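SPI-1 type 3 secretion system pilotin (PDB 6XFJ) is the outer-membrane lipoprotein that pilots the secretin InvG to the outer membrane during assembly of the type III secretion injectisome, and is required for secretion of Sip virulence factors. Local coordinates at residues 49-60 / 68-79. Numbering follows the deposited sequence.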
ATOM      1  N   GLN B  49      -3.056  13.071 -16.948  1.00 10.32           N
ATOM      2  CA  GLN B  49      -3.620  13.901 -15.890  1.00 11.10           C
ATOM      3  C   GLN B  49      -3.701  13.095 -14.600  1.00 10.49           C
ATOM      4  O   GLN B  49      -3.392  13.639 -13.555  1.00  9.98           O
ATOM      5  CB  GLN B  49      -4.950  14.532 -16.256  1.00 13.89           C
ATOM      6  CG  GLN B  49      -4.849  15.554 -17.377  1.00 17.05           C
ATOM      7  CD  GLN B  49      -6.209  16.141 -17.677  1.00 25.13           C
ATOM      8  OE1 GLN B  49      -7.058  16.267 -16.802  1.00 31.43           O
ATOM      9  NE2 GLN B  49      -6.431  16.516 -18.926  1.00 32.47           N
ATOM     10  N   LEU B  50      -4.161  11.846 -14.668  1.00 10.14           N
ATOM     11  CA  LEU B  50      -4.241  11.040 -13.444  1.00 10.05           C
ATOM     12  C   LEU B  50      -2.860  10.819 -12.823  1.00 10.01           C
ATOM     13  O   LEU B  50      -2.740  10.924 -11.615  1.00 10.48           O
ATOM     14  CB  LEU B  50      -4.905   9.707 -13.781  1.00  9.87           C
ATOM     15  CG  LEU B  50      -5.062   8.803 -12.576  1.00  9.96           C
ATOM     16  CD1 LEU B  50      -6.141   9.325 -11.678  1.00 10.79           C
ATOM     17  CD2 LEU B  50      -5.410   7.409 -13.094  1.00 10.63           C
ATOM     18  N   MET B  51      -1.862  10.461 -13.637  1.00  9.47           N
ATOM     19  CA  MET B  51      -0.503  10.220 -13.119  1.00 10.49           C
ATOM     20  C   MET B  51       0.054  11.527 -12.484  1.00 10.77           C
ATOM     21  O   MET B  51       0.700  11.465 -11.427  1.00 10.53           O
ATOM     22  CB  MET B  51       0.449   9.680 -14.191  1.00 12.27           C
ATOM     23  CG  MET B  51       0.133   8.273 -14.613  1.00 13.80           C
ATOM     24  SD  MET B  51       0.191   7.067 -13.253  1.00 13.97           S
ATOM     25  CE  MET B  51      -1.539   7.014 -12.747  1.00 11.89           C
ATOM     26  N   THR B  52      -0.181  12.706 -13.066  1.00 11.82           N
ATOM     27  CA  THR B  52       0.238  13.978 -12.418  1.00 13.04           C
ATOM     28  C   THR B  52      -0.452  14.115 -11.054  1.00 12.21           C
ATOM     29  O   THR B  52       0.262  14.428 -10.037  1.00 12.02           O
ATOM     30  CB  THR B  52      -0.138  15.168 -13.297  1.00 13.82           C
ATOM     31  OG1 THR B  52       0.614  14.991 -14.498  1.00 15.91           O
ATOM     32  CG2 THR B  52       0.155  16.507 -12.658  1.00 15.39           C
ATOM     33  N   GLU B  53      -1.775  13.874 -10.986  1.00 10.69           N
ATOM     34  CA  GLU B  53      -2.489  14.073  -9.698  1.00 11.07           C
ATOM     35  C   GLU B  53      -1.998  13.019  -8.710  1.00  9.57           C
ATOM     36  O   GLU B  53      -1.858  13.321  -7.534  1.00  9.79           O
ATOM     37  CB  GLU B  53      -4.001  14.012  -9.850  1.00 13.86           C
ATOM     38  CG  GLU B  53      -4.698  15.186 -10.437  1.00 18.59           C
ATOM     39  CD  GLU B  53      -4.360  16.507  -9.781  1.00 20.21           C
ATOM     40  OE1 GLU B  53      -4.474  16.648  -8.546  1.00 24.14           O
ATOM     41  OE2 GLU B  53      -4.000  17.393 -10.512  1.00 36.50           O
ATOM     42  N   PHE B  54      -1.747  11.790  -9.182  1.00  8.59           N
ATOM     43  CA  PHE B  54      -1.256  10.696  -8.330  1.00  9.64           C
ATOM     44  C   PHE B  54       0.112  11.014  -7.708  1.00  8.75           C
ATOM     45  O   PHE B  54       0.320  10.840  -6.511  1.00  8.99           O
ATOM     46  CB  PHE B  54      -1.218   9.456  -9.222  1.00 10.41           C
ATOM     47  CG  PHE B  54      -0.723   8.187  -8.559  1.00  9.17           C
ATOM     48  CD1 PHE B  54      -1.302   7.629  -7.406  1.00  9.36           C
ATOM     49  CD2 PHE B  54       0.265   7.474  -9.192  1.00 10.94           C
ATOM     50  CE1 PHE B  54      -0.854   6.411  -6.919  1.00 10.27           C
ATOM     51  CE2 PHE B  54       0.703   6.263  -8.705  1.00  9.61           C
ATOM     52  CZ  PHE B  54       0.114   5.724  -7.587  1.00 10.56           C
ATOM     53  N   LYS B  55       1.005  11.549  -8.547  1.00  8.96           N
ATOM     54  CA  LYS B  55       2.349  11.936  -8.065  1.00  9.62           C
ATOM     55  C   LYS B  55       2.207  13.080  -7.048  1.00 10.03           C
ATOM     56  O   LYS B  55       2.988  13.109  -6.075  1.00 10.05           O
ATOM     57  CB  LYS B  55       3.208  12.295  -9.275  1.00  9.56           C
ATOM     58  CG  LYS B  55       3.645  11.075 -10.054  1.00 10.42           C
ATOM     59  CD  LYS B  55       4.359  11.547 -11.298  1.00 15.20           C
ATOM     60  CE  LYS B  55       4.648  10.472 -12.303  1.00 20.93           C
ATOM     61  NZ  LYS B  55       5.181  11.076 -13.547  1.00 26.28           N
ATOM     62  N   LYS B  56       1.247  13.971  -7.229  1.00 11.53           N
ATOM     63  CA  LYS B  56       1.040  15.013  -6.196  1.00 10.59           C
ATOM     64  C   LYS B  56       0.490  14.405  -4.906  1.00 10.42           C
ATOM     65  O   LYS B  56       0.912  14.794  -3.810  1.00 11.36           O
ATOM     66  CB  LYS B  56       0.114  16.096  -6.697  1.00 10.58           C
ATOM     67  CG  LYS B  56       0.744  16.993  -7.753  1.00 13.29           C
ATOM     68  CD  LYS B  56      -0.036  18.235  -8.000  1.00 16.50           C
ATOM     69  CE  LYS B  56      -1.241  17.954  -8.817  1.00 17.13           C
ATOM     70  NZ  LYS B  56      -2.140  19.135  -8.858  1.00 20.35           N
ATOM     71  N   VAL B  57      -0.473  13.490  -5.016  1.00 10.53           N
ATOM     72  CA  VAL B  57      -1.050  12.879  -3.805  1.00 10.63           C
ATOM     73  C   VAL B  57       0.071  12.205  -3.015  1.00 12.22           C
ATOM     74  O   VAL B  57       0.114  12.301  -1.783  1.00 11.81           O
ATOM     75  CB  VAL B  57      -2.128  11.847  -4.193  1.00 11.60           C
ATOM     76  CG1 VAL B  57      -2.501  10.940  -3.030  1.00 13.46           C
ATOM     77  CG2 VAL B  57      -3.361  12.527  -4.769  1.00 12.58           C
ATOM     78  N   LEU B  58       0.952  11.523  -3.696  1.00 12.74           N
ATOM     79  CA  LEU B  58       1.977  10.742  -2.992  1.00 11.68           C
ATOM     80  C   LEU B  58       3.005  11.638  -2.300  1.00 10.62           C
ATOM     81  O   LEU B  58       3.728  11.138  -1.445  1.00 12.20           O
ATOM     82  CB  LEU B  58       2.633   9.761  -3.938  1.00 10.81           C
ATOM     83  CG  LEU B  58       1.716   8.654  -4.456  1.00 10.08           C
ATOM     84  CD1 LEU B  58       2.539   7.800  -5.407  1.00 11.41           C
ATOM     85  CD2 LEU B  58       1.091   7.803  -3.336  1.00 11.22           C
ATOM     86  N   LEU B  59       3.043  12.926  -2.607  1.00 11.21           N
ATOM     87  CA  LEU B  59       3.974  13.876  -1.939  1.00 13.23           C
ATOM     88  C   LEU B  59       3.381  14.334  -0.609  1.00 14.18           C
ATOM     89  O   LEU B  59       4.105  14.897   0.222  1.00 16.56           O
ATOM     90  CB  LEU B  59       4.225  15.080  -2.846  1.00 13.06           C
ATOM     91  CG  LEU B  59       5.247  14.837  -3.942  1.00 12.73           C
ATOM     92  CD1 LEU B  59       5.240  15.999  -4.940  1.00 13.74           C
ATOM     93  CD2 LEU B  59       6.631  14.712  -3.360  1.00 16.40           C
ATOM     94  N   GLU B  60       2.084  14.174  -0.403  1.00 15.99           N
ATOM     95  CA  GLU B  60       1.394  14.748   0.758  1.00 17.61           C
ATOM     96  C   GLU B  60       1.640  13.913   1.999  1.00 15.39           C
ATOM     97  O   GLU B  60       1.351  12.732   1.978  1.00 16.25           O
ATOM     98  CB  GLU B  60      -0.056  14.974   0.434  1.00 17.00           C
ATOM     99  CG  GLU B  60      -0.152  15.868  -0.761  1.00 20.58           C
ATOM    100  CD  GLU B  60      -1.557  16.215  -1.156  1.00 26.06           C
ATOM    101  OE1 GLU B  60      -2.444  15.501  -0.671  1.00 28.34           O
ATOM    102  OE2 GLU B  60      -1.734  17.187  -1.958  1.00 26.79           O
ATOM    103  N   ILE B  68      -2.048   2.125  -2.636  1.00  8.99           N
ATOM    104  CA  ILE B  68      -2.119   2.558  -4.054  1.00  8.90           C
ATOM    105  C   ILE B  68      -3.576   2.693  -4.462  1.00  8.63           C
ATOM    106  O   ILE B  68      -3.883   3.572  -5.239  1.00  9.82           O
ATOM    107  CB  ILE B  68      -1.276   1.689  -4.967  1.00 10.06           C
ATOM    108  CG1 ILE B  68      -1.012   2.446  -6.267  1.00 10.07           C
ATOM    109  CG2 ILE B  68      -1.956   0.302  -5.170  1.00 10.86           C
ATOM    110  CD1 ILE B  68      -0.079   1.729  -7.172  1.00 10.74           C
ATOM    111  N   TYR B  69      -4.477   1.789  -4.022  1.00  8.87           N
ATOM    112  CA  TYR B  69      -5.873   1.917  -4.448  1.00  8.92           C
ATOM    113  C   TYR B  69      -6.405   3.280  -3.981  1.00  9.13           C
ATOM    114  O   TYR B  69      -7.062   3.992  -4.720  1.00  9.59           O
ATOM    115  CB  TYR B  69      -6.712   0.746  -3.898  1.00 10.47           C
ATOM    116  CG  TYR B  69      -8.135   0.838  -4.375  1.00  9.89           C
ATOM    117  CD1 TYR B  69      -8.539   0.320  -5.605  1.00 10.08           C
ATOM    118  CD2 TYR B  69      -9.079   1.497  -3.619  1.00 11.02           C
ATOM    119  CE1 TYR B  69      -9.804   0.507  -6.104  1.00 11.87           C
ATOM    120  CE2 TYR B  69     -10.385   1.626  -4.100  1.00 13.84           C
ATOM    121  CZ  TYR B  69     -10.754   1.139  -5.345  1.00 13.55           C
ATOM    122  OH  TYR B  69     -12.036   1.266  -5.788  1.00 21.09           O
ATOM    123  N   GLN B  70      -6.200   3.564  -2.708  1.00  9.55           N
ATOM    124  CA  GLN B  70      -6.760   4.786  -2.067  1.00  9.14           C
ATOM    125  C   GLN B  70      -6.148   6.046  -2.712  1.00  7.97           C
ATOM    126  O   GLN B  70      -6.856   7.007  -2.899  1.00  8.26           O
ATOM    127  CB  GLN B  70      -6.430   4.792  -0.588  1.00 10.15           C
ATOM    128  CG  GLN B  70      -7.212   3.700   0.148  1.00  9.95           C
ATOM    129  CD  GLN B  70      -6.604   3.219   1.437  1.00 12.16           C
ATOM    130  OE1 GLN B  70      -5.586   3.715   1.890  1.00 10.28           O
ATOM    131  NE2 GLN B  70      -7.197   2.168   2.046  1.00 14.71           N
ATOM    132  N   THR B  71      -4.870   5.976  -3.076  1.00  8.81           N
ATOM    133  CA  THR B  71      -4.233   7.175  -3.671  1.00  7.91           C
ATOM    134  C   THR B  71      -4.569   7.335  -5.139  1.00  8.29           C
ATOM    135  O   THR B  71      -4.712   8.475  -5.590  1.00  8.40           O
ATOM    136  CB  THR B  71      -2.755   7.172  -3.379  1.00  8.80           C
ATOM    137  OG1 THR B  71      -2.156   5.982  -3.823  1.00  9.15           O
ATOM    138  CG2 THR B  71      -2.500   7.378  -1.899  1.00  9.88           C
ATOM    139  N   LEU B  72      -4.707   6.278  -5.910  1.00  8.44           N
ATOM    140  CA  LEU B  72      -5.269   6.381  -7.283  1.00  8.55           C
ATOM    141  C   LEU B  72      -6.677   6.973  -7.226  1.00  8.41           C
ATOM    142  O   LEU B  72      -7.047   7.800  -8.023  1.00  8.96           O
ATOM    143  CB  LEU B  72      -5.227   5.035  -7.998  1.00  8.43           C
ATOM    144  CG  LEU B  72      -3.866   4.547  -8.460  1.00  9.05           C
ATOM    145  CD1 LEU B  72      -3.891   3.101  -8.842  1.00  9.40           C
ATOM    146  CD2 LEU B  72      -3.351   5.398  -9.642  1.00  8.76           C
ATOM    147  N   LEU B  73      -7.480   6.457  -6.287  1.00  8.66           N
ATOM    148  CA  LEU B  73      -8.882   6.911  -6.201  1.00  9.38           C
ATOM    149  C   LEU B  73      -8.903   8.404  -5.813  1.00  8.14           C
ATOM    150  O   LEU B  73      -9.659   9.150  -6.378  1.00  9.68           O
ATOM    151  CB  LEU B  73      -9.634   6.053  -5.193  1.00 10.48           C
ATOM    152  CG  LEU B  73     -11.150   6.201  -5.197  1.00 13.78           C
ATOM    153  CD1 LEU B  73     -11.770   5.764  -6.495  1.00 17.37           C
ATOM    154  CD2 LEU B  73     -11.745   5.403  -4.069  1.00 13.38           C
ATOM    155  N   ALA B  74      -8.061   8.797  -4.849  1.00  8.74           N
ATOM    156  CA  ALA B  74      -7.924  10.233  -4.499  1.00  8.93           C
ATOM    157  C   ALA B  74      -7.518  11.080  -5.714  1.00  9.16           C
ATOM    158  O   ALA B  74      -8.108  12.146  -5.913  1.00 11.17           O
ATOM    159  CB  ALA B  74      -6.961  10.420  -3.370  1.00 11.02           C
ATOM    160  N   ALA B  75      -6.592  10.588  -6.508  1.00  8.16           N
ATOM    161  CA  ALA B  75      -6.142  11.312  -7.715  1.00 10.11           C
ATOM    162  C   ALA B  75      -7.311  11.470  -8.694  1.00  9.86           C
ATOM    163  O   ALA B  75      -7.543  12.585  -9.183  1.00 10.55           O
ATOM    164  CB  ALA B  75      -4.982  10.581  -8.314  1.00  9.48           C
ATOM    165  N   HIS B  76      -8.079  10.392  -8.849  1.00 10.13           N
ATOM    166  CA  HIS B  76      -9.239  10.418  -9.741  1.00  9.26           C
ATOM    167  C   HIS B  76     -10.228  11.455  -9.227  1.00  9.22           C
ATOM    168  O   HIS B  76     -10.796  12.206 -10.029  1.00 10.09           O
ATOM    169  CB  HIS B  76      -9.805   9.020  -9.777  1.00  9.31           C
ATOM    170  CG  HIS B  76     -11.135   8.914 -10.398  1.00 11.38           C
ATOM    171  ND1 HIS B  76     -11.339   9.052 -11.743  1.00 12.40           N
ATOM    172  CD2 HIS B  76     -12.334   8.601  -9.833  1.00 12.91           C
ATOM    173  CE1 HIS B  76     -12.631   8.845 -12.004  1.00 14.58           C
ATOM    174  NE2 HIS B  76     -13.266   8.603 -10.837  1.00 14.38           N
ATOM    175  N   GLU B  77     -10.533  11.417  -7.955  1.00  8.29           N
ATOM    176  CA  GLU B  77     -11.530  12.340  -7.375  1.00  9.56           C
ATOM    177  C   GLU B  77     -11.069  13.777  -7.461  1.00 10.18           C
ATOM    178  O   GLU B  77     -11.884  14.661  -7.679  1.00 10.82           O
ATOM    179  CB  GLU B  77     -11.833  11.934  -5.932  1.00 10.12           C
ATOM    180  CG  GLU B  77     -12.607  10.638  -5.812  1.00 10.12           C
ATOM    181  CD  GLU B  77     -13.012  10.191  -4.417  1.00 11.67           C
ATOM    182  OE1 GLU B  77     -13.188  11.008  -3.597  1.00 13.12           O
ATOM    183  OE2 GLU B  77     -13.245   9.001  -4.236  1.00 13.53           O
ATOM    184  N   ARG B  78      -9.770  14.006  -7.292  1.00 10.26           N
ATOM    185  CA  ARG B  78      -9.263  15.373  -7.433  1.00 12.51           C
ATOM    186  C   ARG B  78      -9.483  15.843  -8.898  1.00 11.36           C
ATOM    187  O   ARG B  78      -9.844  17.027  -9.116  1.00 14.07           O
ATOM    188  CB  ARG B  78      -7.789  15.502  -7.038  1.00 13.72           C
ATOM    189  CG  ARG B  78      -7.553  15.321  -5.547  1.00 15.64           C
ATOM    190  CD  ARG B  78      -6.077  15.413  -5.193  1.00 22.26           C
ATOM    191  NE  ARG B  78      -5.854  15.206  -3.774  1.00 28.77           N
ATOM    192  CZ  ARG B  78      -4.720  15.467  -3.137  1.00 26.59           C
ATOM    193  NH1 ARG B  78      -3.689  15.956  -3.807  1.00 31.48           N
ATOM    194  NH2 ARG B  78      -4.623  15.196  -1.847  1.00 34.91           N
ATOM    195  N   LEU B  79      -9.253  14.979  -9.886  1.00 13.08           N
ATOM    196  CA  LEU B  79      -9.537  15.316 -11.295  1.00 12.60           C
ATOM    197  C   LEU B  79     -11.019  15.641 -11.442  1.00 13.50           C
ATOM    198  O   LEU B  79     -11.327  16.588 -12.163  1.00 16.68           O
ATOM    199  CB  LEU B  79      -9.186  14.159 -12.220  1.00 16.55           C
ATOM    200  CG  LEU B  79      -7.702  13.965 -12.478  1.00 18.66           C
ATOM    201  CD1 LEU B  79      -7.484  12.917 -13.558  1.00 19.80           C
ATOM    202  CD2 LEU B  79      -7.072  15.281 -12.901  1.00 22.24           C
TER
HETATM  203  O   HOH W   1      -3.298  15.586  -6.546  1.00 32.48           O
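Q49 crosses L79 at a slant, both methyls of the leucine approaching the glutamine CB. L50 is a knob in a hole formed by L72, A75, H76 and L79: with CG anti to the backbone N (chi1 -179°), its CD1 reaches in to 3.8 Å from A75 CB. F33 and F34 of helix 25-36 and Y40 also touch L50. M51 adds only its CE methyl, 3.9 Å from L72 CD2. E53 has CG anti to its carbonyl carbon (chi1 -76°), which sets CG 3.4 Å from L79 CD2; a bend at chi2 then turns the carboxylate toward K56 and R78. It pairs with K56 within the same helix and reaches R78 indirectly: one water donates to E53 O and E53 OE1 and accepts from R78 NH1. In the all-helical C-terminal part of the pilotin these are two consecutive helices joined by a short loop, the axes of the two segments running at 119° to each other; in the dimer, the second subunit packs on M51 and L58. At the closest backbone approach, F54 and A75 have CA atoms 5.0 Å apart, and the small A75 is itself a knob among L50, E53, F54 and V57. The F54 ring is sandwiched, L72 CD2 making a CH-pi contact over its centre (3.8 Å from the centroid) and L58 CD1 lying off-centre on the opposite face; T71 OG1, hydrogen-bonded to S67 O, meets the ring edge. V57 splits its branches, CG1 against T71 CG2 and CG2 over one face of the R78 guanidinium, toward its rim. At the end of the segment, E60 grips that extended arginine with a two-pronged salt bridge: R78 NH2 to E60 OE1 is very short (2.5 Å) and nearly straight, whereas R78 NH1 meets E60 OE2 at 3.0 Å from above the carboxylate plane.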